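Local coordinates for protein SMG-7 (Caenorhabditis elegans, PDB 3ZHE) that acts in nonsense-mediated mRNA decay as the partner of SMG-5, the two forming a heterodimer of 14-3-3-like domains required for efficient decay, at residues S183-M195 / D358-R370. Residues are numbered along the deposited sequence; the frame is centred on the assembly and turned at random.
Sequences SVYFHTRALHATM and DSDAFGYFHCLQR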
ATOM      1  N   SER B 183      -9.690 -26.475   3.223  1.00103.86           N
ATOM      2  CA  SER B 183      -9.956 -26.124   4.610  1.00102.52           C
ATOM      3  C   SER B 183      -9.171 -27.031   5.546  1.00 99.76           C
ATOM      4  O   SER B 183      -8.529 -26.562   6.485  1.00101.13           O
ATOM      5  CB  SER B 183     -11.451 -26.223   4.915  1.00101.57           C
ATOM      6  OG  SER B 183     -11.704 -25.967   6.284  1.00100.07           O
ATOM      7  N   VAL B 184      -9.224 -28.333   5.280  1.00 95.08           N
ATOM      8  CA  VAL B 184      -8.480 -29.310   6.064  1.00 90.34           C
ATOM      9  C   VAL B 184      -6.985 -29.013   6.020  1.00 90.23           C
ATOM     10  O   VAL B 184      -6.317 -28.981   7.060  1.00 85.04           O
ATOM     11  CB  VAL B 184      -8.739 -30.744   5.567  1.00 88.75           C
ATOM     12  CG1 VAL B 184      -7.749 -31.713   6.191  1.00 75.24           C
ATOM     13  CG2 VAL B 184     -10.167 -31.154   5.880  1.00 89.89           C
ATOM     14  N   TYR B 185      -6.471 -28.781   4.815  1.00 93.64           N
ATOM     15  CA  TYR B 185      -5.059 -28.444   4.639  1.00 90.90           C
ATOM     16  C   TYR B 185      -4.642 -27.219   5.459  1.00 88.38           C
ATOM     17  O   TYR B 185      -3.661 -27.262   6.212  1.00 85.03           O
ATOM     18  CB  TYR B 185      -4.744 -28.225   3.159  1.00 87.89           C
ATOM     19  CG  TYR B 185      -3.415 -27.553   2.919  1.00 82.12           C
ATOM     20  CD1 TYR B 185      -2.226 -28.197   3.229  1.00 81.48           C
ATOM     21  CD2 TYR B 185      -3.347 -26.272   2.386  1.00 82.15           C
ATOM     22  CE1 TYR B 185      -1.007 -27.587   3.018  1.00 82.46           C
ATOM     23  CE2 TYR B 185      -2.132 -25.653   2.169  1.00 85.69           C
ATOM     24  CZ  TYR B 185      -0.965 -26.316   2.488  1.00 84.35           C
ATOM     25  OH  TYR B 185       0.249 -25.708   2.274  1.00 82.51           O
ATOM     26  N   PHE B 186      -5.397 -26.136   5.309  1.00 84.75           N
ATOM     27  CA  PHE B 186      -5.123 -24.893   6.022  1.00 87.19           C
ATOM     28  C   PHE B 186      -5.186 -25.059   7.541  1.00 93.05           C
ATOM     29  O   PHE B 186      -4.303 -24.582   8.253  1.00 99.13           O
ATOM     30  CB  PHE B 186      -6.090 -23.796   5.575  1.00 86.97           C
ATOM     31  CG  PHE B 186      -5.736 -23.171   4.255  1.00 91.11           C
ATOM     32  CD1 PHE B 186      -4.432 -22.795   3.977  1.00 92.01           C
ATOM     33  CD2 PHE B 186      -6.709 -22.959   3.291  1.00 91.08           C
ATOM     34  CE1 PHE B 186      -4.104 -22.217   2.760  1.00 90.84           C
ATOM     35  CE2 PHE B 186      -6.387 -22.383   2.072  1.00 92.12           C
ATOM     36  CZ  PHE B 186      -5.083 -22.012   1.808  1.00 93.58           C
ATOM     37  N   HIS B 187      -6.231 -25.723   8.031  1.00 87.64           N
ATOM     38  CA  HIS B 187      -6.373 -25.972   9.464  1.00 83.37           C
ATOM     39  C   HIS B 187      -5.199 -26.797   9.990  1.00 83.13           C
ATOM     40  O   HIS B 187      -4.728 -26.586  11.110  1.00 81.84           O
ATOM     41  CB  HIS B 187      -7.701 -26.675   9.776  1.00 81.24           C
ATOM     42  CG  HIS B 187      -8.889 -25.760   9.793  1.00 83.03           C
ATOM     43  ND1 HIS B 187      -9.108 -24.841  10.796  1.00 77.03           N
ATOM     44  CD2 HIS B 187      -9.932 -25.640   8.939  1.00 77.34           C
ATOM     45  CE1 HIS B 187     -10.230 -24.185  10.553  1.00 91.00           C
ATOM     46  NE2 HIS B 187     -10.748 -24.650   9.432  1.00 78.53           N
ATOM     47  N   THR B 188      -4.730 -27.736   9.174  1.00 84.28           N
ATOM     48  CA  THR B 188      -3.573 -28.551   9.529  1.00 84.39           C
ATOM     49  C   THR B 188      -2.314 -27.689   9.648  1.00 85.94           C
ATOM     50  O   THR B 188      -1.565 -27.793  10.630  1.00 86.03           O
ATOM     51  CB  THR B 188      -3.343 -29.678   8.501  1.00 82.68           C
ATOM     52  OG1 THR B 188      -4.503 -30.516   8.439  1.00 82.64           O
ATOM     53  CG2 THR B 188      -2.140 -30.521   8.888  1.00 78.62           C
ATOM     54  N   ARG B 189      -2.092 -26.836   8.648  1.00 83.91           N
ATOM     55  CA  ARG B 189      -0.969 -25.898   8.669  1.00 84.96           C
ATOM     56  C   ARG B 189      -1.016 -25.014   9.911  1.00 85.99           C
ATOM     57  O   ARG B 189       0.014 -24.732  10.528  1.00 82.49           O
ATOM     58  CB  ARG B 189      -0.966 -25.024   7.412  1.00 83.91           C
ATOM     59  CG  ARG B 189      -0.561 -25.750   6.141  1.00 86.62           C
ATOM     60  CD  ARG B 189       0.844 -26.324   6.251  1.00 88.00           C
ATOM     61  NE  ARG B 189       1.848 -25.304   6.545  1.00 87.80           N
ATOM     62  CZ  ARG B 189       2.583 -24.689   5.624  1.00 82.36           C
ATOM     63  NH1 ARG B 189       2.427 -24.985   4.340  1.00 81.74           N
ATOM     64  NH2 ARG B 189       3.475 -23.775   5.984  1.00 81.12           N
ATOM     65  N   ALA B 190      -2.221 -24.582  10.268  1.00 87.41           N
ATOM     66  CA  ALA B 190      -2.436 -23.800  11.477  1.00 92.09           C
ATOM     67  C   ALA B 190      -2.064 -24.606  12.712  1.00 88.72           C
ATOM     68  O   ALA B 190      -1.498 -24.073  13.666  1.00 90.23           O
ATOM     69  CB  ALA B 190      -3.883 -23.352  11.562  1.00 96.30           C
ATOM     70  N   LEU B 191      -2.385 -25.894  12.688  1.00 84.98           N
ATOM     71  CA  LEU B 191      -2.116 -26.763  13.825  1.00 85.78           C
ATOM     72  C   LEU B 191      -0.620 -26.956  14.037  1.00 84.18           C
ATOM     73  O   LEU B 191      -0.148 -26.990  15.174  1.00 80.07           O
ATOM     74  CB  LEU B 191      -2.805 -28.118  13.646  1.00 86.24           C
ATOM     75  CG  LEU B 191      -2.576 -29.158  14.747  1.00 88.30           C
ATOM     76  CD1 LEU B 191      -3.017 -28.623  16.103  1.00 92.76           C
ATOM     77  CD2 LEU B 191      -3.296 -30.459  14.418  1.00 90.96           C
ATOM     78  N   HIS B 192       0.125 -27.072  12.942  1.00 87.90           N
ATOM     79  CA  HIS B 192       1.549 -27.377  13.043  1.00 85.68           C
ATOM     80  C   HIS B 192       2.475 -26.242  12.611  1.00 81.30           C
ATOM     81  O   HIS B 192       3.629 -26.481  12.252  1.00 74.02           O
ATOM     82  CB  HIS B 192       1.871 -28.638  12.245  1.00 84.38           C
ATOM     83  CG  HIS B 192       1.262 -29.879  12.813  1.00 86.89           C
ATOM     84  ND1 HIS B 192       1.781 -30.523  13.914  1.00 90.41           N
ATOM     85  CD2 HIS B 192       0.185 -30.604  12.426  1.00 89.54           C
ATOM     86  CE1 HIS B 192       1.048 -31.588  14.185  1.00 94.88           C
ATOM     87  NE2 HIS B 192       0.073 -31.659  13.298  1.00 93.92           N
ATOM     88  N   ALA B 193       1.976 -25.011  12.655  1.00 80.25           N
ATOM     89  CA  ALA B 193       2.791 -23.857  12.294  1.00 76.07           C
ATOM     90  C   ALA B 193       3.857 -23.594  13.351  1.00 77.54           C
ATOM     91  O   ALA B 193       3.954 -24.321  14.337  1.00 81.10           O
ATOM     92  CB  ALA B 193       1.923 -22.635  12.100  1.00 72.45           C
ATOM     93  N   THR B 194       4.655 -22.552  13.144  1.00 82.03           N
ATOM     94  CA  THR B 194       5.731 -22.228  14.073  1.00 86.61           C
ATOM     95  C   THR B 194       5.171 -21.630  15.363  1.00 94.30           C
ATOM     96  O   THR B 194       5.775 -21.754  16.428  1.00 97.95           O
ATOM     97  CB  THR B 194       6.766 -21.274  13.441  1.00 87.40           C
ATOM     98  OG1 THR B 194       7.114 -21.744  12.132  1.00 83.86           O
ATOM     99  CG2 THR B 194       8.023 -21.205  14.297  1.00 88.70           C
ATOM    100  N   MET B 195       4.007 -20.993  15.265  1.00101.22           N
ATOM    101  CA  MET B 195       3.342 -20.440  16.442  1.00105.55           C
ATOM    102  C   MET B 195       2.382 -21.446  17.069  1.00114.94           C
ATOM    103  O   MET B 195       2.072 -21.359  18.259  1.00126.52           O
ATOM    104  CB  MET B 195       2.593 -19.149  16.097  1.00108.15           C
ATOM    105  CG  MET B 195       3.416 -17.878  16.265  1.00115.02           C
ATOM    106  SD  MET B 195       4.024 -17.687  17.952  1.00197.05           S
ATOM    107  CE  MET B 195       4.776 -16.063  17.871  1.00107.90           C
ATOM    108  N   ASP B 358       9.819 -23.171  -2.492  1.00120.03           N
ATOM    109  CA  ASP B 358       8.633 -23.859  -1.999  1.00122.69           C
ATOM    110  C   ASP B 358       7.368 -23.041  -2.233  1.00123.97           C
ATOM    111  O   ASP B 358       6.403 -23.542  -2.810  1.00132.35           O
ATOM    112  CB  ASP B 358       8.783 -24.212  -0.514  1.00116.17           C
ATOM    113  CG  ASP B 358       9.486 -23.126   0.279  1.00111.47           C
ATOM    114  OD1 ASP B 358      10.107 -22.239  -0.342  1.00117.16           O
ATOM    115  OD2 ASP B 358       9.428 -23.167   1.526  1.00 96.95           O
ATOM    116  N   SER B 359       7.378 -21.790  -1.773  1.00113.39           N
ATOM    117  CA  SER B 359       6.229 -20.876  -1.875  1.00107.44           C
ATOM    118  C   SER B 359       4.994 -21.369  -1.112  1.00 97.90           C
ATOM    119  O   SER B 359       3.978 -20.676  -1.033  1.00102.89           O
ATOM    120  CB  SER B 359       5.876 -20.568  -3.336  1.00112.99           C
ATOM    121  OG  SER B 359       5.284 -21.689  -3.971  1.00112.88           O
ATOM    122  N   ASP B 360       5.102 -22.570  -0.553  1.00 93.00           N
ATOM    123  CA  ASP B 360       4.063 -23.168   0.268  1.00 92.74           C
ATOM    124  C   ASP B 360       4.489 -23.021   1.721  1.00 93.54           C
ATOM    125  O   ASP B 360       3.769 -23.405   2.645  1.00 95.92           O
ATOM    126  CB  ASP B 360       3.889 -24.640  -0.101  1.00 97.85           C
ATOM    127  CG  ASP B 360       3.641 -24.839  -1.585  1.00107.54           C
ATOM    128  OD1 ASP B 360       2.818 -24.090  -2.154  1.00108.49           O
ATOM    129  OD2 ASP B 360       4.272 -25.735  -2.183  1.00111.45           O
ATOM    130  N   ALA B 361       5.684 -22.462   1.896  1.00 91.75           N
ATOM    131  CA  ALA B 361       6.223 -22.090   3.200  1.00 89.94           C
ATOM    132  C   ALA B 361       6.365 -23.230   4.209  1.00 85.34           C
ATOM    133  O   ALA B 361       5.999 -23.079   5.373  1.00 88.23           O
ATOM    134  CB  ALA B 361       5.418 -20.939   3.802  1.00100.69           C
ATOM    135  N   PHE B 362       6.899 -24.365   3.768  1.00 89.55           N
ATOM    136  CA  PHE B 362       7.324 -25.392   4.708  1.00 87.99           C
ATOM    137  C   PHE B 362       8.611 -24.884   5.347  1.00 93.38           C
ATOM    138  O   PHE B 362       9.302 -24.045   4.770  1.00105.09           O
ATOM    139  CB  PHE B 362       7.556 -26.730   4.006  1.00 82.12           C
ATOM    140  CG  PHE B 362       6.471 -27.108   3.037  1.00 81.85           C
ATOM    141  CD1 PHE B 362       5.167 -27.293   3.467  1.00 81.50           C
ATOM    142  CD2 PHE B 362       6.763 -27.292   1.697  1.00 85.83           C
ATOM    143  CE1 PHE B 362       4.174 -27.643   2.573  1.00 84.18           C
ATOM    144  CE2 PHE B 362       5.774 -27.644   0.802  1.00 85.95           C
ATOM    145  CZ  PHE B 362       4.478 -27.821   1.240  1.00 85.91           C
ATOM    146  N   GLY B 363       8.934 -25.384   6.535  1.00 89.13           N
ATOM    147  CA  GLY B 363      10.015 -24.819   7.322  1.00 98.13           C
ATOM    148  C   GLY B 363       9.395 -23.932   8.381  1.00109.53           C
ATOM    149  O   GLY B 363       9.960 -23.717   9.451  1.00118.41           O
ATOM    150  N   TYR B 364       8.220 -23.405   8.056  1.00107.59           N
ATOM    151  CA  TYR B 364       7.345 -22.779   9.035  1.00106.84           C
ATOM    152  C   TYR B 364       6.274 -23.811   9.366  1.00105.91           C
ATOM    153  O   TYR B 364       5.231 -23.503   9.944  1.00107.44           O
ATOM    154  CB  TYR B 364       6.729 -21.503   8.465  1.00107.12           C
ATOM    155  CG  TYR B 364       7.752 -20.448   8.107  1.00105.82           C
ATOM    156  CD1 TYR B 364       8.390 -19.715   9.097  1.00103.67           C
ATOM    157  CD2 TYR B 364       8.080 -20.185   6.782  1.00103.95           C
ATOM    158  CE1 TYR B 364       9.326 -18.750   8.781  1.00103.31           C
ATOM    159  CE2 TYR B 364       9.017 -19.219   6.456  1.00103.25           C
ATOM    160  CZ  TYR B 364       9.636 -18.506   7.459  1.00103.43           C
ATOM    161  OH  TYR B 364      10.568 -17.544   7.139  1.00106.35           O
ATOM    162  N   PHE B 365       6.564 -25.045   8.967  1.00100.04           N
ATOM    163  CA  PHE B 365       5.728 -26.202   9.243  1.00 93.25           C
ATOM    164  C   PHE B 365       6.577 -27.164  10.064  1.00 91.18           C
ATOM    165  O   PHE B 365       7.651 -27.577   9.628  1.00 94.43           O
ATOM    166  CB  PHE B 365       5.299 -26.849   7.924  1.00 90.03           C
ATOM    167  CG  PHE B 365       4.306 -27.963   8.082  1.00 89.65           C
ATOM    168  CD1 PHE B 365       3.049 -27.716   8.605  1.00 93.74           C
ATOM    169  CD2 PHE B 365       4.619 -29.252   7.684  1.00 87.99           C
ATOM    170  CE1 PHE B 365       2.129 -28.733   8.742  1.00 91.95           C
ATOM    171  CE2 PHE B 365       3.700 -30.276   7.819  1.00 86.60           C
ATOM    172  CZ  PHE B 365       2.453 -30.014   8.350  1.00 86.61           C
ATOM    173  N   HIS B 366       6.109 -27.508  11.260  1.00 96.73           N
ATOM    174  CA  HIS B 366       6.936 -28.266  12.193  1.00102.49           C
ATOM    175  C   HIS B 366       6.370 -29.635  12.559  1.00110.47           C
ATOM    176  O   HIS B 366       6.807 -30.251  13.531  1.00118.65           O
ATOM    177  CB  HIS B 366       7.213 -27.439  13.452  1.00103.32           C
ATOM    178  CG  HIS B 366       8.158 -26.301  13.226  1.00108.06           C
ATOM    179  ND1 HIS B 366       9.471 -26.331  13.644  1.00112.29           N
ATOM    180  CD2 HIS B 366       7.985 -25.106  12.614  1.00107.87           C
ATOM    181  CE1 HIS B 366      10.064 -25.200  13.305  1.00112.60           C
ATOM    182  NE2 HIS B 366       9.184 -24.440  12.678  1.00109.08           N
ATOM    183  N   CYS B 367       5.405 -30.109  11.781  1.00107.14           N
ATOM    184  CA  CYS B 367       4.901 -31.464  11.952  1.00103.16           C
ATOM    185  C   CYS B 367       5.875 -32.464  11.356  1.00101.78           C
ATOM    186  O   CYS B 367       6.001 -32.543  10.135  1.00112.94           O
ATOM    187  CB  CYS B 367       3.547 -31.634  11.266  1.00102.31           C
ATOM    188  SG  CYS B 367       2.981 -33.350  11.165  1.00 78.70           S
ATOM    189  N   LEU B 368       6.564 -33.208  12.219  1.00 95.56           N
ATOM    190  CA  LEU B 368       7.384 -34.341  11.792  1.00 96.52           C
ATOM    191  C   LEU B 368       8.394 -33.936  10.717  1.00 93.96           C
ATOM    192  O   LEU B 368       8.468 -34.559   9.658  1.00 86.88           O
ATOM    193  CB  LEU B 368       6.471 -35.455  11.267  1.00 92.91           C
ATOM    194  CG  LEU B 368       6.966 -36.899  11.180  1.00 96.04           C
ATOM    195  CD1 LEU B 368       7.196 -37.484  12.565  1.00 97.82           C
ATOM    196  CD2 LEU B 368       5.965 -37.735  10.399  1.00 99.44           C
ATOM    197  N   GLN B 369       9.165 -32.887  10.988  1.00103.29           N
ATOM    198  CA  GLN B 369      10.037 -32.313   9.968  1.00113.06           C
ATOM    199  C   GLN B 369      11.404 -32.990   9.884  1.00119.76           C
ATOM    200  O   GLN B 369      11.579 -33.955   9.139  1.00126.43           O
ATOM    201  CB  GLN B 369      10.200 -30.805  10.173  1.00118.03           C
ATOM    202  CG  GLN B 369      10.820 -30.097   8.982  1.00119.93           C
ATOM    203  CD  GLN B 369      10.661 -28.597   9.052  1.00119.22           C
ATOM    204  OE1 GLN B 369      10.091 -27.981   8.152  1.00118.77           O
ATOM    205  NE2 GLN B 369      11.164 -27.996  10.123  1.00118.95           N
ATOM    206  N   ARG B 370      12.361 -32.470  10.648  1.00119.71           N
ATOM    207  CA  ARG B 370      13.739 -32.960  10.632  1.00123.90           C
ATOM    208  C   ARG B 370      14.387 -32.830   9.250  1.00125.12           C
ATOM    209  O   ARG B 370      15.213 -33.656   8.858  1.00122.10           O
ATOM    210  CB  ARG B 370      13.818 -34.405  11.140  1.00121.83           C
TER
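Arg189, near the end of helix 180-191, reaches the 358-370 loop with its guanidinium edge turned to two successive backbone carbonyls. Its chain bends at chi2 and chi3 (-60° and -58°), carrying the group past the Phe365 ring to the turn that starts at Ala361. Arg189 NH1 gives Asp360 O a straight bond of 2.7 Å, close to the guanidinium plane, while NH2 bonds weakly to Ala361 O. Phe365 CB lies over one guanidinium face, and the ring, steeply inclined to that group, sets CD1 3.4 Å from Arg189 NE. CE1 of the same ring meets His192 CB. Just past the helix, the imidazole of His192 takes Cys367 over one face, SG lying 3.9 Å from the ring centroid, against Leu191 on the opposite face; His192 NE2 is hydrogen-bonded to Ser265 OG. The backbones join where His366 N donates to His192 O at 2.9 Å. A leucine in place of Arg189 would probably leave the carbonyls of Asp360 and Ala361 without these donors and the turn less firmly fixed. Across this contact the cation meets peptide carbonyls, with Trp167 adding a cation-pi contact, and fastens an irregular loop to a helix end.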